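Local coordinates for protein ATP-dependent RNA helicase HrpB (PDB 6EUD) that hydrolyses ATP to ADP and phosphate as a DExH-box RNA helicase and binds single-stranded RNA, at residues L13-T18 and P175-E180; L28-P31 and G35-T38; Q43-P48 and G52-L57; D144-Q147 and D152-L155; A278-T283 and M320-G325. All coordinates share one frame; numbering follows the deposited sequence.

How the contacts relate
Contacts 1 to 4 all belong to the first RecA-like domain and reach the same central sheet, while contact 5 lies in the second. Contact 2, in the P-loop, holds five of the eight residues of the predicted ATP site; its centre is about 11 Å from that of contact 1, and strands 26-29 and 176-178 pair there, with S179 N 2.7 Å from S29 O. Contact 3 packs against contact 1 through L17 and L44, 3.5 Å apart at their CD2 atoms. Contact 4 touches none of the others, its centre lying about 22 Å from that of contact 2. Contact 5 comes to within about 6 Å (nearest atoms) of contact 2, across the interdomain cleft.

Contact 1 of 5, residues L13-T18 and P175-E180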
loop_
_atom_site.group_PDB
_atom_site.type_symbol
_atom_site.label_atom_id
_atom_site.label_comp_id
_atom_site.label_asym_id
_atom_site.label_seq_id
_atom_site.Cartn_x
_atom_site.Cartn_y
_atom_site.Cartn_z
ATOM N N LEU A 13 12.089 -37.681 2.000
ATOM C CA LEU A 13 12.833 -37.363 3.228
ATOM C C LEU A 13 14.362 -37.480 3.141
ATOM O O LEU A 13 15.069 -36.604 3.647
ATOM C CB LEU A 13 12.333 -38.246 4.381
ATOM C CG LEU A 13 13.090 -38.121 5.705
ATOM C CD1 LEU A 13 13.025 -36.694 6.244
ATOM C CD2 LEU A 13 12.536 -39.109 6.712
ATOM N N PRO A 14 14.885 -38.559 2.525
ATOM C CA PRO A 14 16.349 -38.625 2.453
ATOM C C PRO A 14 16.965 -37.475 1.653
ATOM O O PRO A 14 17.985 -36.930 2.070
ATOM C CB PRO A 14 16.606 -39.972 1.768
ATOM C CG PRO A 14 15.378 -40.778 2.056
ATOM C CD PRO A 14 14.260 -39.787 2.003
ATOM N N GLU A 15 16.350 -37.109 0.532
ATOM C CA GLU A 15 16.811 -35.967 -0.260
ATOM C C GLU A 15 16.817 -34.684 0.570
ATOM O O GLU A 15 17.690 -33.827 0.405
ATOM C CB GLU A 15 15.934 -35.784 -1.503
ATOM C CG GLU A 15 16.229 -34.517 -2.304
ATOM C CD GLU A 15 15.430 -34.435 -3.595
ATOM O OE1 GLU A 15 14.243 -34.824 -3.592
ATOM O OE2 GLU A 15 15.992 -33.982 -4.614
ATOM N N LEU A 16 15.836 -34.573 1.463
ATOM C CA LEU A 16 15.668 -33.397 2.311
ATOM C C LEU A 16 16.748 -33.296 3.386
ATOM O O LEU A 16 17.280 -32.214 3.644
ATOM C CB LEU A 16 14.292 -33.413 2.977
ATOM C CG LEU A 16 13.819 -32.057 3.495
ATOM C CD1 LEU A 16 13.680 -31.077 2.344
ATOM C CD2 LEU A 16 12.517 -32.197 4.254
ATOM N N LEU A 17 17.056 -34.424 4.018
ATOM C CA LEU A 17 18.074 -34.450 5.053
ATOM C C LEU A 17 19.428 -34.058 4.473
ATOM O O LEU A 17 20.165 -33.292 5.089
ATOM C CB LEU A 17 18.146 -35.830 5.701
ATOM C CG LEU A 17 16.858 -36.278 6.386
ATOM C CD1 LEU A 17 17.053 -37.628 7.052
ATOM C CD2 LEU A 17 16.420 -35.247 7.386
ATOM N N THR A 18 19.740 -34.567 3.281
ATOM C CA THR A 18 20.993 -34.238 2.597
ATOM C C THR A 18 21.107 -32.735 2.316
ATOM O O THR A 18 22.156 -32.134 2.549
ATOM C CB THR A 18 21.138 -35.007 1.268
ATOM O OG1 THR A 18 21.153 -36.418 1.525
ATOM C CG2 THR A 18 22.424 -34.611 0.565
ATOM N N PRO A 175 18.506 -25.343 -2.129
ATOM C CA PRO A 175 18.070 -26.629 -2.681
ATOM C C PRO A 175 16.558 -26.741 -2.728
ATOM O O PRO A 175 15.897 -26.605 -1.696
ATOM C CB PRO A 175 18.655 -27.652 -1.705
ATOM C CG PRO A 175 19.803 -26.960 -1.077
ATOM C CD PRO A 175 19.386 -25.521 -0.963
ATOM N N VAL A 176 16.020 -26.981 -3.918
ATOM C CA VAL A 176 14.590 -27.205 -4.074
ATOM C C VAL A 176 14.298 -28.700 -3.990
ATOM O O VAL A 176 14.878 -29.502 -4.720
ATOM C CB VAL A 176 14.062 -26.636 -5.405
ATOM C CG1 VAL A 176 12.539 -26.788 -5.485
ATOM C CG2 VAL A 176 14.487 -25.174 -5.556
ATOM N N VAL A 177 13.403 -29.070 -3.086
ATOM C CA VAL A 177 13.091 -30.469 -2.851
ATOM C C VAL A 177 11.613 -30.716 -3.115
ATOM O O VAL A 177 10.763 -30.224 -2.387
ATOM C CB VAL A 177 13.457 -30.877 -1.415
ATOM C CG1 VAL A 177 12.926 -32.258 -1.097
ATOM C CG2 VAL A 177 14.971 -30.815 -1.215
ATOM N N ILE A 178 11.309 -31.475 -4.162
ATOM C CA ILE A 178 9.928 -31.607 -4.624
ATOM C C ILE A 178 9.292 -32.963 -4.331
ATOM O O ILE A 178 9.778 -34.008 -4.762
ATOM C CB ILE A 178 9.816 -31.359 -6.141
ATOM C CG1 ILE A 178 10.310 -29.951 -6.482
ATOM C CG2 ILE A 178 8.371 -31.554 -6.589
ATOM C CD1 ILE A 178 10.192 -29.572 -7.935
ATOM N N SER A 179 8.194 -32.931 -3.596
ATOM C CA SER A 179 7.344 -34.089 -3.454
ATOM C C SER A 179 6.081 -33.861 -4.271
ATOM O O SER A 179 5.404 -32.849 -4.106
ATOM C CB SER A 179 7.008 -34.330 -1.985
ATOM O OG SER A 179 5.867 -35.158 -1.832
ATOM N N GLU A 180 5.765 -34.778 -5.173
ATOM C CA GLU A 180 4.510 -34.655 -5.902
ATOM C C GLU A 180 3.837 -36.003 -6.048
ATOM O O GLU A 180 4.495 -37.049 -6.107
ATOM C CB GLU A 180 4.725 -34.012 -7.280
ATOM C CG GLU A 180 4.955 -34.997 -8.426
ATOM C CD GLU A 180 5.132 -34.311 -9.774
ATOM O OE1 GLU A 180 5.202 -33.062 -9.809
ATOM O OE2 GLU A 180 5.204 -35.024 -10.799
HETATM O O HOH W 1 12.857 -33.209 -5.959
#
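L16 and V177 form the apolar half of this contact, with E15 laid beside them on the exposed side. L16 carries its CG anti to the backbone N (chi1 -160°), which swings CD1 over to the strand although the side chain does not set out straight for it. There CD1 meets the fork of V177, 3.7 Å from CG1 and nearly as close to CB and CG2, and the two side chains cross at about a right angle. E15 also has its CG anti to the backbone N (chi1 173°) and is extended beyond it. It runs past V177 in the opposite direction, its CG 4.1 Å from V177 CG2 and its OE1 3.8 Å from V177 CG1. The carboxylate stops short of the strand backbone, and a water fills the step: it donates to E15 OE1 at 3.2 Å and accepts from I178 N at 2.9 Å. Helix 13-18 runs nearly antiparallel to strand 176-178, at 170°, with 8.8 Å between axes. That strand is the edge of the RecA-like sheet, hydrogen-bonded to strand 26-29 on its inner side, and L28 there also touches V177. The chemistry is thus divided: methyl groups pack on the buried side, while on the exposed side an edge-strand N-H is satisfied through water by E15, whose carboxylate can probably stay hydrated.

Contact 2 of 5, residues L28-P31 and G35-T38; sequences LSAP and GKST
K36 reaches across to the strand end with the flank of its chain, meeting carbonyl oxygens more closely than side chains. Its CE lies 3.3 Å from A30 O and 3.9 Å from P31 O, while CD passes 4.2 Å from the A30 methyl. Nearer the backbone, K36 CB faces L28 CD2 at 4.4 Å. The chain is straight through chi2 and chi3 and then bends at chi4 (58°), turning NZ back toward its own loop, where it makes a weak bond of 3.5 Å to S37 OG. This is the P-loop, or Walker A motif, between strand 26-29 and helix 40-45, and its residues are the predicted ATP-binding site. The main partner of NZ is E127 of the DEFH box, in a salt bridge; D126 of the same box accepts a hydrogen bond from S37 OG. With an alanine in place of K36, E127 would probably lose its charged mate and the carbonyls of A30 and P31 the methylenes that cover them.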
loop_
_atom_site.group_PDB
_atom_site.type_symbol
_atom_site.label_atom_id
_atom_site.label_comp_id
_atom_site.label_asym_id
_atom_site.label_seq_id
_atom_site.Cartn_x
_atom_site.Cartn_y
_atom_site.Cartn_z
ATOM N N LEU A 28 10.972 -26.741 0.339
ATOM C CA LEU A 28 10.214 -27.973 0.120
ATOM C C LEU A 28 8.828 -27.709 -0.460
ATOM O O LEU A 28 8.055 -26.899 0.057
ATOM C CB LEU A 28 10.063 -28.773 1.416
ATOM C CG LEU A 28 9.111 -29.975 1.307
ATOM C CD1 LEU A 28 9.716 -31.145 0.516
ATOM C CD2 LEU A 28 8.636 -30.427 2.665
ATOM N N SER A 29 8.533 -28.418 -1.541
ATOM C CA SER A 29 7.245 -28.358 -2.206
ATOM C C SER A 29 6.568 -29.736 -2.146
ATOM O O SER A 29 7.180 -30.755 -2.468
ATOM C CB SER A 29 7.434 -27.889 -3.645
ATOM O OG SER A 29 6.230 -27.972 -4.371
ATOM N N ALA A 30 5.313 -29.758 -1.706
ATOM C CA ALA A 30 4.562 -30.997 -1.528
ATOM C C ALA A 30 3.083 -30.689 -1.321
ATOM O O ALA A 30 2.754 -29.721 -0.635
ATOM C CB ALA A 30 5.107 -31.788 -0.346
ATOM N N PRO A 31 2.186 -31.511 -1.906
ATOM C CA PRO A 31 0.734 -31.365 -1.714
ATOM C C PRO A 31 0.378 -31.334 -0.232
ATOM O O PRO A 31 1.155 -31.819 0.588
ATOM C CB PRO A 31 0.151 -32.609 -2.402
ATOM C CG PRO A 31 1.311 -33.568 -2.547
ATOM C CD PRO A 31 2.517 -32.693 -2.722
ATOM N N GLY A 35 1.225 -34.902 4.173
ATOM C CA GLY A 35 1.723 -35.074 5.524
ATOM C C GLY A 35 2.959 -34.248 5.818
ATOM O O GLY A 35 3.679 -34.518 6.781
ATOM N N LYS A 36 3.211 -33.236 4.992
ATOM C CA LYS A 36 4.393 -32.395 5.172
ATOM C C LYS A 36 4.339 -31.659 6.510
ATOM O O LYS A 36 5.372 -31.314 7.079
ATOM C CB LYS A 36 4.533 -31.394 4.021
ATOM C CG LYS A 36 3.346 -30.457 3.854
ATOM C CD LYS A 36 3.602 -29.419 2.764
ATOM C CE LYS A 36 2.348 -28.608 2.465
ATOM N NZ LYS A 36 1.854 -27.922 3.679
ATOM N N SER A 37 3.124 -31.447 7.009
ATOM C CA SER A 37 2.891 -30.750 8.269
ATOM C C SER A 37 2.692 -31.723 9.437
ATOM O O SER A 37 3.201 -31.510 10.544
ATOM C CB SER A 37 1.663 -29.841 8.142
ATOM O OG SER A 37 1.668 -29.141 6.910
ATOM N N THR A 38 1.945 -32.792 9.172
ATOM C CA THR A 38 1.508 -33.717 10.208
ATOM C C THR A 38 2.426 -34.927 10.350
ATOM O O THR A 38 2.084 -35.913 11.008
ATOM C CB THR A 38 0.077 -34.208 9.925
ATOM O OG1 THR A 38 -0.011 -34.679 8.573
ATOM C CG2 THR A 38 -0.918 -33.075 10.129
#

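Contact 3 of 5, residues Q43-P48 and G52-L57; sequences QLLAHP and GKIILL
L45 lays its CD1 methyl against the end of I54, 3.7 Å from I54 CD1 and 4.1 Å from I54 CG1. The leucine gets there because its CG stands anti to the backbone N (chi1 -168°), which carries the branch toward the strand although CB does not point at it. I54 answers with CG1 anti to its own carbonyl carbon (chi1 -54°), and with chi2 at 174° the chain is stretched so that CD1 reaches the backbone of helix 40-45. That methyl touches main chain as well as side chain: it lies 3.8 Å from L44 C and 3.7 Å from L45 N, with L44 CB at 4.2 Å. The side chains that meet are all aliphatic. They join helix 40-45, which follows the P-loop, to strand 53-57, the next strand in the chain. Around the contact, helix 13-20 packs on L44 through L17 and L20, while I54 lies between strands 99-102 and 120-125, touching L99 on one and L122 and I124 on the other.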
loop_
_atom_site.group_PDB
_atom_site.type_symbol
_atom_site.label_atom_id
_atom_site.label_comp_id
_atom_site.label_asym_id
_atom_site.label_seq_id
_atom_site.Cartn_x
_atom_site.Cartn_y
_atom_site.Cartn_z
ATOM N N GLN A 43 10.556 -36.128 12.142
ATOM C CA GLN A 43 11.695 -36.846 11.562
ATOM C C GLN A 43 12.914 -35.942 11.379
ATOM O O GLN A 43 14.046 -36.419 11.311
ATOM C CB GLN A 43 11.310 -37.518 10.225
ATOM C CG GLN A 43 10.260 -38.665 10.317
ATOM C CD GLN A 43 8.942 -38.297 11.010
ATOM O OE1 GLN A 43 8.684 -37.136 11.306
ATOM N NE2 GLN A 43 8.131 -39.303 11.311
ATOM N N LEU A 44 12.681 -34.636 11.334
ATOM C CA LEU A 44 13.766 -33.664 11.364
ATOM C C LEU A 44 14.201 -33.434 12.821
ATOM O O LEU A 44 15.323 -33.003 13.096
ATOM C CB LEU A 44 13.329 -32.351 10.704
ATOM C CG LEU A 44 12.788 -32.463 9.276
ATOM C CD1 LEU A 44 12.549 -31.103 8.659
ATOM C CD2 LEU A 44 13.718 -33.265 8.394
ATOM N N LEU A 45 13.298 -33.738 13.747
ATOM C CA LEU A 45 13.578 -33.633 15.171
ATOM C C LEU A 45 14.465 -34.788 15.622
ATOM O O LEU A 45 15.410 -34.598 16.386
ATOM C CB LEU A 45 12.271 -33.621 15.961
ATOM C CG LEU A 45 12.391 -33.224 17.425
ATOM C CD1 LEU A 45 13.015 -31.844 17.501
ATOM C CD2 LEU A 45 11.030 -33.256 18.105
ATOM N N ALA A 46 14.146 -35.982 15.123
ATOM C CA ALA A 46 14.863 -37.207 15.447
ATOM C C ALA A 46 16.178 -37.303 14.681
ATOM O O ALA A 46 17.060 -38.079 15.047
ATOM C CB ALA A 46 13.988 -38.410 15.153
ATOM N N HIS A 47 16.299 -36.510 13.618
ATOM C CA HIS A 47 17.531 -36.442 12.823
ATOM C C HIS A 47 18.634 -35.685 13.564
ATOM O O HIS A 47 18.460 -34.510 13.910
ATOM C CB HIS A 47 17.268 -35.772 11.468
ATOM C CG HIS A 47 18.482 -35.672 10.592
ATOM N ND1 HIS A 47 19.162 -36.778 10.128
ATOM C CD2 HIS A 47 19.133 -34.595 10.090
ATOM C CE1 HIS A 47 20.180 -36.388 9.381
ATOM N NE2 HIS A 47 20.184 -35.068 9.341
ATOM N N PRO A 48 19.781 -36.356 13.789
ATOM C CA PRO A 48 20.893 -35.821 14.585
ATOM C C PRO A 48 21.570 -34.616 13.931
ATOM O O PRO A 48 22.287 -33.878 14.609
ATOM C CB PRO A 48 21.859 -37.008 14.676
ATOM C CG PRO A 48 21.575 -37.809 13.466
ATOM C CD PRO A 48 20.098 -37.680 13.227
ATOM N N GLY A 52 18.963 -28.920 18.446
ATOM C CA GLY A 52 18.128 -28.176 19.371
ATOM C C GLY A 52 16.644 -28.180 19.055
ATOM O O GLY A 52 16.061 -29.225 18.757
ATOM N N LYS A 53 16.043 -26.994 19.125
ATOM C CA LYS A 53 14.606 -26.812 18.952
ATOM C C LYS A 53 14.234 -26.559 17.491
ATOM O O LYS A 53 15.067 -26.125 16.700
ATOM C CB LYS A 53 14.122 -25.654 19.820
ATOM C CG LYS A 53 13.173 -26.071 20.924
ATOM C CD LYS A 53 13.489 -25.286 22.181
ATOM C CE LYS A 53 12.393 -25.425 23.233
ATOM N NZ LYS A 53 11.913 -26.822 23.349
ATOM N N ILE A 54 12.985 -26.850 17.138
ATOM C CA ILE A 54 12.452 -26.548 15.809
ATOM C C ILE A 54 11.164 -25.754 15.934
ATOM O O ILE A 54 10.267 -26.144 16.682
ATOM C CB ILE A 54 12.158 -27.817 14.997
ATOM C CG1 ILE A 54 13.394 -28.712 14.917
ATOM C CG2 ILE A 54 11.642 -27.450 13.610
ATOM C CD1 ILE A 54 13.129 -30.043 14.239
ATOM N N ILE A 55 11.068 -24.642 15.211
ATOM C CA ILE A 55 9.856 -23.831 15.240
ATOM C C ILE A 55 9.054 -24.021 13.957
ATOM O O ILE A 55 9.614 -23.990 12.854
ATOM C CB ILE A 55 10.159 -22.340 15.414
ATOM C CG1 ILE A 55 11.157 -22.102 16.553
ATOM C CG2 ILE A 55 8.871 -21.580 15.678
ATOM C CD1 ILE A 55 10.617 -22.406 17.924
ATOM N N LEU A 56 7.745 -24.221 14.112
ATOM C CA LEU A 56 6.855 -24.426 12.976
ATOM C C LEU A 56 5.769 -23.360 12.930
ATOM O O LEU A 56 4.789 -23.432 13.691
ATOM C CB LEU A 56 6.220 -25.813 13.039
ATOM C CG LEU A 56 5.267 -26.179 11.902
ATOM C CD1 LEU A 56 5.991 -26.127 10.564
ATOM C CD2 LEU A 56 4.665 -27.548 12.136
ATOM N N LEU A 57 5.950 -22.379 12.037
ATOM C CA LEU A 57 4.990 -21.284 11.852
ATOM C C LEU A 57 3.802 -21.740 11.029
ATOM O O LEU A 57 3.976 -22.344 9.972
ATOM C CB LEU A 57 5.645 -20.077 11.168
ATOM C CG LEU A 57 4.692 -18.916 10.821
ATOM C CD1 LEU A 57 4.108 -18.308 12.086
ATOM C CD2 LEU A 57 5.367 -17.833 9.977
#

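Contact 4 of 5, residues D144-Q147 and D152-L155; sequences DVQQ and DLKL
Q146 turns its CG anti to the carbonyl carbon (chi1 -78°) and then runs straight on (chi2 175°), which carries its amide to the backbone of L153. V145, with CG1 anti to the backbone N (chi1 178°), brings that methyl to L153 CD2 at 3.7 Å. The two segments flank the turn between helix 133-145 and strand 154-159, in the closing half of a beta-alpha-beta unit that begins with strand 120-125, in the first RecA-like domain. One hydrogen bond crosses here: Q146 NE2 donates to L153 O over 2.7 Å, nearly in line with the C=O and close to the plane of the glutamine amide. The Q146 side chain crosses that of L155 at about a right angle, NE2 lying 3.7 Å from L155 CB and OE1 3.8 Å from L155 CD2. Both ends of the amide have further partners, since NE2 also bonds to P24 O and OE1 accepts from Q25 NE2. Three bonds therefore fix the rotation of the amide and tie segment 144-147 to the start of strand 154-159 and to the loop before strand 26-29. L153 and L155 both reach V123 of strand 120-125, and L155 also packs on L139 and L142 of the helix. Beside the bond, the aliphatic part of Q146 follows the same carbonyl, its CG resting 3.5 Å from L153 O.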
loop_
_atom_site.group_PDB
_atom_site.type_symbol
_atom_site.label_atom_id
_atom_site.label_comp_id
_atom_site.label_asym_id
_atom_site.label_seq_id
_atom_site.Cartn_x
_atom_site.Cartn_y
_atom_site.Cartn_z
ATOM N N ASP A 144 18.207 -12.513 8.296
ATOM C CA ASP A 144 19.141 -11.601 8.933
ATOM C C ASP A 144 19.811 -12.257 10.132
ATOM O O ASP A 144 21.004 -12.046 10.363
ATOM C CB ASP A 144 18.461 -10.307 9.354
ATOM C CG ASP A 144 18.657 -9.208 8.339
ATOM O OD1 ASP A 144 19.055 -9.516 7.192
ATOM O OD2 ASP A 144 18.442 -8.037 8.689
ATOM N N VAL A 145 19.053 -13.055 10.882
ATOM C CA VAL A 145 19.621 -13.853 11.959
ATOM C C VAL A 145 20.718 -14.776 11.419
ATOM O O VAL A 145 21.729 -15.008 12.079
ATOM C CB VAL A 145 18.559 -14.708 12.659
ATOM C CG1 VAL A 145 19.206 -15.558 13.744
ATOM C CG2 VAL A 145 17.437 -13.829 13.225
ATOM N N GLN A 146 20.513 -15.284 10.203
ATOM C CA GLN A 146 21.461 -16.202 9.569
ATOM C C GLN A 146 22.726 -15.538 9.015
ATOM O O GLN A 146 23.704 -16.221 8.714
ATOM C CB GLN A 146 20.776 -16.957 8.434
ATOM C CG GLN A 146 19.890 -18.094 8.872
ATOM C CD GLN A 146 19.164 -18.694 7.695
ATOM O OE1 GLN A 146 18.593 -17.970 6.877
ATOM N NE2 GLN A 146 19.195 -20.017 7.584
ATOM N N GLN A 147 22.694 -14.217 8.864
ATOM C CA GLN A 147 23.852 -13.476 8.390
ATOM C C GLN A 147 24.656 -12.906 9.566
ATOM O O GLN A 147 25.712 -12.316 9.355
ATOM C CB GLN A 147 23.419 -12.359 7.426
ATOM C CG GLN A 147 22.853 -12.859 6.089
ATOM C CD GLN A 147 22.367 -11.735 5.178
ATOM O OE1 GLN A 147 23.146 -11.142 4.430
ATOM N NE2 GLN A 147 21.073 -11.437 5.245
ATOM N N ASP A 152 24.544 -21.421 11.634
ATOM C CA ASP A 152 24.226 -22.823 11.893
ATOM C C ASP A 152 22.722 -23.033 11.890
ATOM O O ASP A 152 22.235 -24.157 11.813
ATOM C CB ASP A 152 24.776 -23.243 13.246
ATOM C CG ASP A 152 24.096 -22.512 14.383
ATOM O OD1 ASP A 152 24.402 -21.318 14.603
ATOM O OD2 ASP A 152 23.216 -23.120 15.028
ATOM N N LEU A 153 21.995 -21.929 12.031
ATOM C CA LEU A 153 20.531 -21.946 12.063
ATOM C C LEU A 153 19.946 -22.294 10.695
ATOM O O LEU A 153 19.975 -21.478 9.777
ATOM C CB LEU A 153 19.993 -20.590 12.542
ATOM C CG LEU A 153 18.472 -20.381 12.459
ATOM C CD1 LEU A 153 17.709 -21.260 13.453
ATOM C CD2 LEU A 153 18.119 -18.908 12.646
ATOM N N LYS A 154 19.411 -23.504 10.561
ATOM C CA LYS A 154 18.879 -23.969 9.278
ATOM C C LYS A 154 17.467 -23.444 9.080
ATOM O O LYS A 154 16.856 -22.948 10.027
ATOM C CB LYS A 154 18.896 -25.495 9.205
ATOM C CG LYS A 154 20.266 -26.097 9.392
ATOM C CD LYS A 154 20.190 -27.603 9.429
ATOM C CE LYS A 154 21.547 -28.216 9.717
ATOM N NZ LYS A 154 21.466 -29.705 9.772
ATOM N N LEU A 155 16.939 -23.574 7.865
ATOM C CA LEU A 155 15.645 -22.980 7.537
ATOM C C LEU A 155 14.878 -23.774 6.476
ATOM O O LEU A 155 15.334 -23.909 5.331
ATOM C CB LEU A 155 15.855 -21.532 7.069
ATOM C CG LEU A 155 14.638 -20.645 6.861
ATOM C CD1 LEU A 155 13.878 -20.557 8.161
ATOM C CD2 LEU A 155 15.072 -19.277 6.388
#

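Contact 5 of 5, residues A278-T283 and M320-G325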
loop_
_atom_site.group_PDB
_atom_site.type_symbol
_atom_site.label_atom_id
_atom_site.label_comp_id
_atom_site.label_asym_id
_atom_site.label_seq_id
_atom_site.Cartn_x
_atom_site.Cartn_y
_atom_site.Cartn_z
ATOM N N ALA A 278 -9.898 -24.167 -0.106
ATOM C CA ALA A 278 -9.875 -25.470 -0.757
ATOM C C ALA A 278 -8.851 -25.499 -1.897
ATOM O O ALA A 278 -8.591 -26.545 -2.492
ATOM C CB ALA A 278 -11.260 -25.833 -1.267
ATOM N N GLU A 279 -8.260 -24.344 -2.180
ATOM C CA GLU A 279 -7.355 -24.205 -3.311
ATOM C C GLU A 279 -6.028 -24.934 -3.095
ATOM O O GLU A 279 -5.496 -25.544 -4.023
ATOM C CB GLU A 279 -7.104 -22.721 -3.601
ATOM C CG GLU A 279 -6.372 -22.445 -4.912
ATOM C CD GLU A 279 -6.061 -20.966 -5.119
ATOM O OE1 GLU A 279 -7.013 -20.148 -5.175
ATOM O OE2 GLU A 279 -4.856 -20.631 -5.229
ATOM N N THR A 280 -5.488 -24.865 -1.881
ATOM C CA THR A 280 -4.182 -25.464 -1.587
ATOM C C THR A 280 -4.122 -26.084 -0.196
ATOM O O THR A 280 -3.479 -27.108 -0.013
ATOM C CB THR A 280 -3.014 -24.431 -1.690
ATOM O OG1 THR A 280 -3.179 -23.414 -0.689
ATOM C CG2 THR A 280 -2.940 -23.786 -3.068
ATOM N N SER A 281 -4.792 -25.461 0.773
ATOM C CA SER A 281 -4.660 -25.838 2.186
ATOM C C SER A 281 -5.512 -27.026 2.607
ATOM O O SER A 281 -5.202 -27.722 3.576
ATOM C CB SER A 281 -5.018 -24.655 3.082
ATOM O OG SER A 281 -6.418 -24.466 3.138
ATOM N N LEU A 282 -6.602 -27.237 1.888
ATOM C CA LEU A 282 -7.557 -28.267 2.253
ATOM C C LEU A 282 -7.733 -29.235 1.093
ATOM O O LEU A 282 -7.797 -28.826 -0.071
ATOM C CB LEU A 282 -8.886 -27.625 2.646
ATOM C CG LEU A 282 -9.759 -28.319 3.681
ATOM C CD1 LEU A 282 -8.911 -28.843 4.821
ATOM C CD2 LEU A 282 -10.765 -27.313 4.197
ATOM N N THR A 283 -7.787 -30.518 1.414
ATOM C CA THR A 283 -7.979 -31.535 0.402
ATOM C C THR A 283 -9.391 -32.101 0.451
ATOM O O THR A 283 -9.769 -32.787 1.400
ATOM C CB THR A 283 -6.942 -32.656 0.554
ATOM O OG1 THR A 283 -5.672 -32.173 0.101
ATOM C CG2 THR A 283 -7.331 -33.886 -0.252
ATOM N N MET A 320 -6.028 -19.833 -10.712
ATOM C CA MET A 320 -7.033 -20.489 -11.541
ATOM C C MET A 320 -6.545 -21.890 -11.927
ATOM O O MET A 320 -7.311 -22.870 -11.936
ATOM C CB MET A 320 -7.340 -19.659 -12.776
ATOM C CG MET A 320 -8.385 -18.543 -12.527
ATOM S SD MET A 320 -8.986 -17.780 -14.048
ATOM C CE MET A 320 -7.481 -16.983 -14.610
ATOM N N THR A 321 -5.252 -21.987 -12.200
ATOM C CA THR A 321 -4.634 -23.263 -12.542
ATOM C C THR A 321 -4.563 -24.177 -11.316
ATOM O O THR A 321 -4.829 -25.375 -11.407
ATOM C CB THR A 321 -3.234 -23.051 -13.143
ATOM O OG1 THR A 321 -3.382 -22.415 -14.420
ATOM C CG2 THR A 321 -2.527 -24.358 -13.341
ATOM N N GLN A 322 -4.232 -23.611 -10.161
ATOM C CA GLN A 322 -4.227 -24.403 -8.937
ATOM C C GLN A 322 -5.651 -24.924 -8.643
ATOM O O GLN A 322 -5.825 -26.082 -8.265
ATOM C CB GLN A 322 -3.680 -23.591 -7.775
ATOM C CG GLN A 322 -3.645 -24.309 -6.452
ATOM C CD GLN A 322 -2.577 -25.390 -6.368
ATOM O OE1 GLN A 322 -1.568 -25.340 -7.079
ATOM N NE2 GLN A 322 -2.789 -26.370 -5.485
ATOM N N ARG A 323 -6.660 -24.084 -8.875
ATOM C CA ARG A 323 -8.053 -24.473 -8.674
ATOM C C ARG A 323 -8.483 -25.572 -9.633
ATOM O O ARG A 323 -9.191 -26.490 -9.248
ATOM C CB ARG A 323 -8.979 -23.275 -8.846
ATOM C CG ARG A 323 -8.936 -22.332 -7.703
ATOM C CD ARG A 323 -9.762 -21.074 -7.948
ATOM N NE ARG A 323 -9.596 -20.183 -6.803
ATOM C CZ ARG A 323 -10.382 -19.156 -6.519
ATOM N NH1 ARG A 323 -11.415 -18.866 -7.295
ATOM N NH2 ARG A 323 -10.138 -18.422 -5.443
ATOM N N ALA A 324 -8.071 -25.463 -10.891
ATOM C CA ALA A 324 -8.367 -26.480 -11.887
ATOM C C ALA A 324 -7.761 -27.833 -11.484
ATOM O O ALA A 324 -8.385 -28.878 -11.654
ATOM C CB ALA A 324 -7.847 -26.045 -13.247
ATOM N N GLY A 325 -6.557 -27.806 -10.921
ATOM C CA GLY A 325 -5.861 -29.027 -10.550
ATOM C C GLY A 325 -6.527 -29.761 -9.409
ATOM O O GLY A 325 -6.218 -30.928 -9.157
#
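E279 and R323 mark the closest backbone approach, 5.4 Å between their CA atoms, where the irregular loop 278-283 passes helix 317-325. Both belong to the second RecA-like domain; the helix segment opens the QRxGRxGR motif VI of superfamily 2 helicases, which in relatives faces the ATP cleft. E279 is extended, with CG anti to the backbone N (chi1 -170°), and its carboxylate forms a salt bridge from OE1 to R323 NE at 3.1 Å. The donor stands above the carboxylate plane, while OE1 lies near the guanidinium plane, at its edge. R323 NH1 has a second acid, D292, so the guanidinium has two carboxylate partners. Q322, bent at chi2 (72°), sends NE2 back to E279 O, a bond of 3.2 Å in the plane of its amide. Replacing E279 by an alanine would probably strip R323 NE of its acid, leaving D292 on NH1, and take from Q322 CG one of its aliphatic neighbours. T280 OG1 is hydrogen-bonded to H129 NE2 of the DEFH box, across the cleft between the two domains. The T280 methyl CG2 crosses Q322 at about a right angle, lying 3.5 Å from both CG and NE2 of that glutamine.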